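Local coordinates for 2-dehydro-3-deoxyphosphogluconate aldolase (PDB 3NZR), which belongs to the KDGP aldolase family, whose members adopt the TIM-barrel fold, parallel strands forming a barrel with helices packed around it, at residues A[95-100]-A[116-121]; A[112-117]-A[158-163]. One frame throughout, in Å; residues are numbered along the deposited sequence.

Contact 1: A[95-100]-A[116-121]; sequences NQVFTG and NGLISP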
loop_
_atom_site.group_PDB
_atom_site.type_symbol
_atom_site.label_atom_id
_atom_site.label_comp_id
_atom_site.label_asym_id
_atom_site.label_seq_id
_atom_site.Cartn_x
_atom_site.Cartn_y
_atom_site.Cartn_z
ATOM N N ASN A 95 4.194 -5.966 -12.502
ATOM C CA ASN A 95 5.173 -6.276 -11.468
ATOM C C ASN A 95 5.238 -5.085 -10.588
ATOM O O ASN A 95 5.338 -3.940 -11.106
ATOM C CB ASN A 95 6.534 -6.469 -12.062
ATOM C CG ASN A 95 6.639 -7.734 -12.870
ATOM O OD1 ASN A 95 6.949 -8.814 -12.321
ATOM N ND2 ASN A 95 6.464 -7.618 -14.165
ATOM N N GLN A 96 5.199 -5.266 -9.284
ATOM C CA GLN A 96 5.293 -4.151 -8.367
ATOM C C GLN A 96 6.139 -4.453 -7.185
ATOM O O GLN A 96 6.340 -5.608 -6.796
ATOM C CB GLN A 96 3.969 -3.608 -7.936
ATOM C CG GLN A 96 3.412 -2.493 -8.843
ATOM C CD GLN A 96 4.249 -1.286 -8.931
ATOM O OE1 GLN A 96 5.175 -1.097 -8.128
ATOM N NE2 GLN A 96 3.927 -0.401 -9.879
ATOM N N VAL A 97 6.697 -3.398 -6.641
ATOM C CA VAL A 97 7.286 -3.487 -5.287
ATOM C C VAL A 97 6.179 -3.366 -4.252
ATOM O O VAL A 97 5.061 -2.916 -4.512
ATOM C CB VAL A 97 8.406 -2.427 -5.104
ATOM C CG1 VAL A 97 9.594 -2.773 -6.089
ATOM C CG2 VAL A 97 7.876 -1.003 -5.418
ATOM N N PHE A 98 6.477 -3.732 -3.030
ATOM C CA PHE A 98 5.429 -3.837 -1.982
ATOM C C PHE A 98 4.623 -2.556 -1.866
ATOM O O PHE A 98 3.410 -2.607 -1.756
ATOM C CB PHE A 98 6.081 -4.193 -0.661
ATOM C CG PHE A 98 5.117 -4.555 0.450
ATOM C CD1 PHE A 98 4.696 -5.872 0.605
ATOM C CD2 PHE A 98 4.695 -3.585 1.374
ATOM C CE1 PHE A 98 3.840 -6.208 1.624
ATOM C CE2 PHE A 98 3.818 -3.929 2.387
ATOM C CZ PHE A 98 3.428 -5.261 2.515
ATOM N N THR A 99 5.277 -1.410 -1.863
ATOM C CA THR A 99 4.606 -0.150 -1.708
ATOM C C THR A 99 3.871 0.373 -2.930
ATOM O O THR A 99 3.353 1.479 -2.920
ATOM C CB THR A 99 5.714 0.929 -1.315
ATOM O OG1 THR A 99 6.815 0.801 -2.221
ATOM C CG2 THR A 99 6.345 0.675 0.139
ATOM N N GLY A 100 3.934 -0.323 -4.046
ATOM C CA GLY A 100 3.327 0.106 -5.271
ATOM C C GLY A 100 2.138 -0.783 -5.662
ATOM O O GLY A 100 1.452 -0.444 -6.608
ATOM N N ASN A 116 1.511 -8.307 -8.899
ATOM C CA ASN A 116 2.402 -8.973 -7.934
ATOM C C ASN A 116 3.034 -8.025 -6.956
ATOM O O ASN A 116 2.948 -6.801 -7.130
ATOM C CB ASN A 116 3.353 -9.904 -8.643
ATOM C CG ASN A 116 4.511 -9.227 -9.284
ATOM O OD1 ASN A 116 4.982 -8.139 -8.847
ATOM N ND2 ASN A 116 5.060 -9.885 -10.286
ATOM N N GLY A 117 3.541 -8.518 -5.858
ATOM C CA GLY A 117 4.260 -7.682 -4.874
ATOM C C GLY A 117 5.575 -8.322 -4.443
ATOM O O GLY A 117 5.608 -9.481 -3.978
ATOM N N LEU A 118 6.658 -7.566 -4.537
ATOM C CA LEU A 118 8.011 -8.076 -4.293
ATOM C C LEU A 118 8.316 -8.160 -2.853
ATOM O O LEU A 118 8.168 -7.199 -2.084
ATOM C CB LEU A 118 9.006 -7.161 -4.912
ATOM C CG LEU A 118 10.502 -7.448 -4.705
ATOM C CD1 LEU A 118 10.796 -8.672 -5.370
ATOM C CD2 LEU A 118 11.293 -6.324 -5.340
ATOM N N ILE A 119 8.570 -9.387 -2.413
ATOM C CA ILE A 119 9.058 -9.566 -1.059
ATOM C C ILE A 119 10.257 -10.520 -1.173
ATOM O O ILE A 119 10.430 -11.242 -2.159
ATOM C CB ILE A 119 7.981 -10.089 -0.152
ATOM C CG1 ILE A 119 7.625 -11.524 -0.513
ATOM C CG2 ILE A 119 6.725 -9.160 -0.116
ATOM C CD1 ILE A 119 6.492 -11.954 0.394
ATOM N N SER A 120 11.167 -10.456 -0.213
ATOM C CA SER A 120 12.434 -11.087 -0.355
ATOM C C SER A 120 12.856 -11.984 0.776
ATOM O O SER A 120 12.450 -11.767 1.933
ATOM C CB SER A 120 13.461 -10.010 -0.507
ATOM O OG SER A 120 13.123 -9.110 -1.645
ATOM N N PRO A 121 13.804 -12.875 0.502
ATOM C CA PRO A 121 14.253 -13.810 1.533
ATOM C C PRO A 121 15.052 -13.039 2.538
ATOM O O PRO A 121 15.495 -11.903 2.246
ATOM C CB PRO A 121 15.179 -14.772 0.782
ATOM C CG PRO A 121 14.828 -14.694 -0.600
ATOM C CD PRO A 121 14.292 -13.264 -0.833
#

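Contact 2: A[112-117]-A[158-163]; sequences KSIVNG and GSSVKY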
loop_
_atom_site.group_PDB
_atom_site.type_symbol
_atom_site.label_atom_id
_atom_site.label_comp_id
_atom_site.label_asym_id
_atom_site.label_seq_id
_atom_site.Cartn_x
_atom_site.Cartn_y
_atom_site.Cartn_z
ATOM N N LYS A 112 -9.008 -7.627 -12.603
ATOM C CA LYS A 112 -8.591 -8.750 -13.408
ATOM C C LYS A 112 -7.081 -8.852 -13.618
ATOM O O LYS A 112 -6.525 -9.943 -13.580
ATOM C CB LYS A 112 -9.276 -8.670 -14.774
ATOM C CG LYS A 112 -10.785 -8.962 -14.720
ATOM C CD LYS A 112 -11.447 -8.811 -16.099
ATOM C CE LYS A 112 -12.978 -8.739 -16.032
ATOM N NZ LYS A 112 -13.471 -10.023 -15.474
ATOM N N SER A 113 -6.418 -7.732 -13.892
ATOM C CA SER A 113 -4.952 -7.736 -14.016
ATOM C C SER A 113 -4.309 -8.286 -12.754
ATOM O O SER A 113 -4.719 -7.944 -11.600
ATOM C CB SER A 113 -4.374 -6.374 -14.263
ATOM O OG SER A 113 -4.915 -5.688 -15.397
ATOM N N ILE A 114 -3.306 -9.137 -12.966
ATOM C CA ILE A 114 -2.537 -9.715 -11.875
ATOM C C ILE A 114 -1.548 -8.626 -11.412
ATOM O O ILE A 114 -0.791 -8.120 -12.211
ATOM C CB ILE A 114 -1.783 -10.968 -12.347
ATOM C CG1 ILE A 114 -2.749 -12.042 -12.734
ATOM C CG2 ILE A 114 -0.854 -11.512 -11.208
ATOM C CD1 ILE A 114 -2.292 -12.972 -13.759
ATOM N N VAL A 115 -1.587 -8.225 -10.153
ATOM C CA VAL A 115 -0.595 -7.301 -9.596
ATOM C C VAL A 115 0.230 -8.116 -8.584
ATOM O O VAL A 115 -0.300 -8.517 -7.511
ATOM C CB VAL A 115 -1.219 -6.123 -8.897
ATOM C CG1 VAL A 115 -0.047 -5.126 -8.368
ATOM C CG2 VAL A 115 -2.145 -5.317 -9.860
ATOM N N ASN A 116 1.511 -8.307 -8.899
ATOM C CA ASN A 116 2.402 -8.973 -7.934
ATOM C C ASN A 116 3.034 -8.025 -6.956
ATOM O O ASN A 116 2.948 -6.801 -7.130
ATOM C CB ASN A 116 3.353 -9.904 -8.643
ATOM C CG ASN A 116 4.511 -9.227 -9.284
ATOM O OD1 ASN A 116 4.982 -8.139 -8.847
ATOM N ND2 ASN A 116 5.060 -9.885 -10.286
ATOM N N GLY A 117 3.541 -8.518 -5.858
ATOM C CA GLY A 117 4.260 -7.682 -4.874
ATOM C C GLY A 117 5.575 -8.322 -4.443
ATOM O O GLY A 117 5.608 -9.481 -3.978
ATOM N N GLY A 158 -3.426 -6.848 -4.099
ATOM C CA GLY A 158 -2.502 -7.748 -4.822
ATOM C C GLY A 158 -3.071 -9.119 -5.136
ATOM O O GLY A 158 -4.009 -9.558 -4.511
ATOM N N SER A 159 -2.519 -9.747 -6.162
ATOM C CA SER A 159 -2.858 -11.075 -6.632
ATOM C C SER A 159 -1.890 -12.170 -6.216
ATOM O O SER A 159 -2.262 -13.304 -6.108
ATOM C CB SER A 159 -2.806 -11.040 -8.126
ATOM O OG SER A 159 -3.510 -9.929 -8.593
ATOM N N SER A 160 -0.622 -11.787 -6.029
ATOM C CA SER A 160 0.494 -12.694 -5.915
ATOM C C SER A 160 1.730 -12.123 -5.228
ATOM O O SER A 160 1.941 -10.902 -5.148
ATOM C CB SER A 160 0.882 -13.214 -7.298
ATOM O OG SER A 160 1.427 -12.197 -8.070
ATOM N N VAL A 161 2.476 -13.045 -4.616
ATOM C CA VAL A 161 3.780 -12.854 -4.102
ATOM C C VAL A 161 4.833 -13.032 -5.190
ATOM O O VAL A 161 4.931 -14.152 -5.781
ATOM C CB VAL A 161 4.056 -13.922 -3.018
ATOM C CG1 VAL A 161 5.556 -13.876 -2.688
ATOM C CG2 VAL A 161 3.221 -13.559 -1.729
ATOM N N LYS A 162 5.671 -12.008 -5.428
ATOM C CA LYS A 162 6.876 -12.225 -6.242
ATOM C C LYS A 162 8.061 -12.352 -5.268
ATOM O O LYS A 162 8.418 -11.411 -4.552
ATOM C CB LYS A 162 7.139 -11.069 -7.159
ATOM C CG LYS A 162 8.454 -11.124 -7.959
ATOM C CD LYS A 162 8.523 -9.878 -8.790
ATOM C CE LYS A 162 9.563 -9.935 -9.881
ATOM N NZ LYS A 162 9.561 -8.576 -10.534
ATOM N N TYR A 163 8.611 -13.542 -5.225
ATOM C CA TYR A 163 9.624 -13.887 -4.287
ATOM C C TYR A 163 10.931 -13.747 -5.005
ATOM O O TYR A 163 11.223 -14.481 -5.958
ATOM C CB TYR A 163 9.424 -15.338 -3.856
ATOM C CG TYR A 163 10.201 -15.679 -2.655
ATOM C CD1 TYR A 163 10.046 -14.926 -1.482
ATOM C CD2 TYR A 163 11.100 -16.727 -2.654
ATOM C CE1 TYR A 163 10.783 -15.200 -0.340
ATOM C CE2 TYR A 163 11.818 -17.027 -1.500
ATOM C CZ TYR A 163 11.641 -16.260 -0.350
ATOM O OH TYR A 163 12.316 -16.528 0.817
#

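Contact 1: A[95-100]-A[116-121]
N116 meets N95 and Q96 because its first torsion, chi1 79°, sets CG between its own backbone N and carbonyl carbon and carries the amide off strand 114-119 toward the loop that leads to helix 101-108. In N95, chi1 -70° turns CG away from the carbonyl carbon, and OD1 comes to the end of the N116 amide, close to its plane. The two amide planes stand 65° apart. In keeping with this, N116 ND2 gives a hydrogen to N95 OD1 (3.0 Å) in its own amide plane, yet reaches that oxygen from above the carbonyl plane. The other end of the N116 amide is an acceptor: Q96 N lies 2.9 Å from N116 OD1, and this bond is nearly straight at the hydrogen. Farther along, L118 N makes a weak bond to Q96 O (3.0 Å), and G117 CA adds a CH...O contact to the same oxygen at 3.5 Å. Apolar branches finish the contact, with V97 CG1 4.0 Å from L118 CD2 and F98 CD1 3.9 Å from I119 CG2. F98 also packs on M152 of helix 146-155 and on M152 of the second subunit, which places this end of the loop near the dimer interface. N116 ND2 has a further partner in E190 OE1, and N95 ND2 donates to V69 O. With an acceptor for each NH2 and a donor for each oxygen, both buried amides have a defined flip, and N116 ties the loop to the strand through side-chain chemistry as well as backbone.

Contact 2: A[112-117]-A[158-163]
S159 grips V115 by two hydrogen bonds from different groups. S159 N donates to V115 O at 2.9 Å with an almost linear N-H...O angle of 172°. In return V115 N donates to S159 OG at 3.0 Å; chi1 of -48° holds that hydroxyl oxygen beside the backbone N of S159, in the place where a backbone carbonyl would probably accept in a regular parallel ladder. Two backbone bonds continue the pairing around G117: G117 N to S160 O, 3.0 Å, and K162 N to G117 O, 2.9 Å. This flanking of V161 by bonds from one residue is the parallel ladder pattern, with N116 opposite S160 and G117 opposite V161. The strands 114-117 and 160-163 run at 44° to each other, and they are neighbours in the parallel sheet of the TIM barrel, joined by a beta-alpha-beta crossover that includes helix 146-155. V161 faces helix 172-184, where it touches C182, so N116 and S160 are on the barrel's inner face. Van der Waals contacts there are close: S160 OG sits 3.0 Å from N116 CB, and the same hydroxyl is hydrogen-bonded to E190 OE2. K162, its chain stretched out, slants across the N116 amide, its CD 3.8 Å from N116 ND2, before its amine reaches N95. Toward the beginning of the strand, I114 CG2 rests 3.7 Å from S159 CB, while the side chains of I114 and S160 also touch W188 of strand 188-191.

Contacts 1 and 2 share N116 and G117 and lie on strand 114-119, their centres about 8 Å apart. Contact 1 joins that strand to the loop after its neighbour 93-94, contact 2 to strand 160-163, so together they span adjoining staves of the barrel. They also touch directly: K162 NZ probably bonds N95 OD1 at 3.2 Å, and I119 N probably bonds K162 O at 2.9 Å, carrying the ladder of contact 2 past G117. P121 CB packs on Y163 OH at 3.4 Å. N95 directly follows strand 93-94 and K162 is near the C-terminal end of strand 160-163, the end at which TIM barrels have their active sites, so this polar interior group probably borders the pocket.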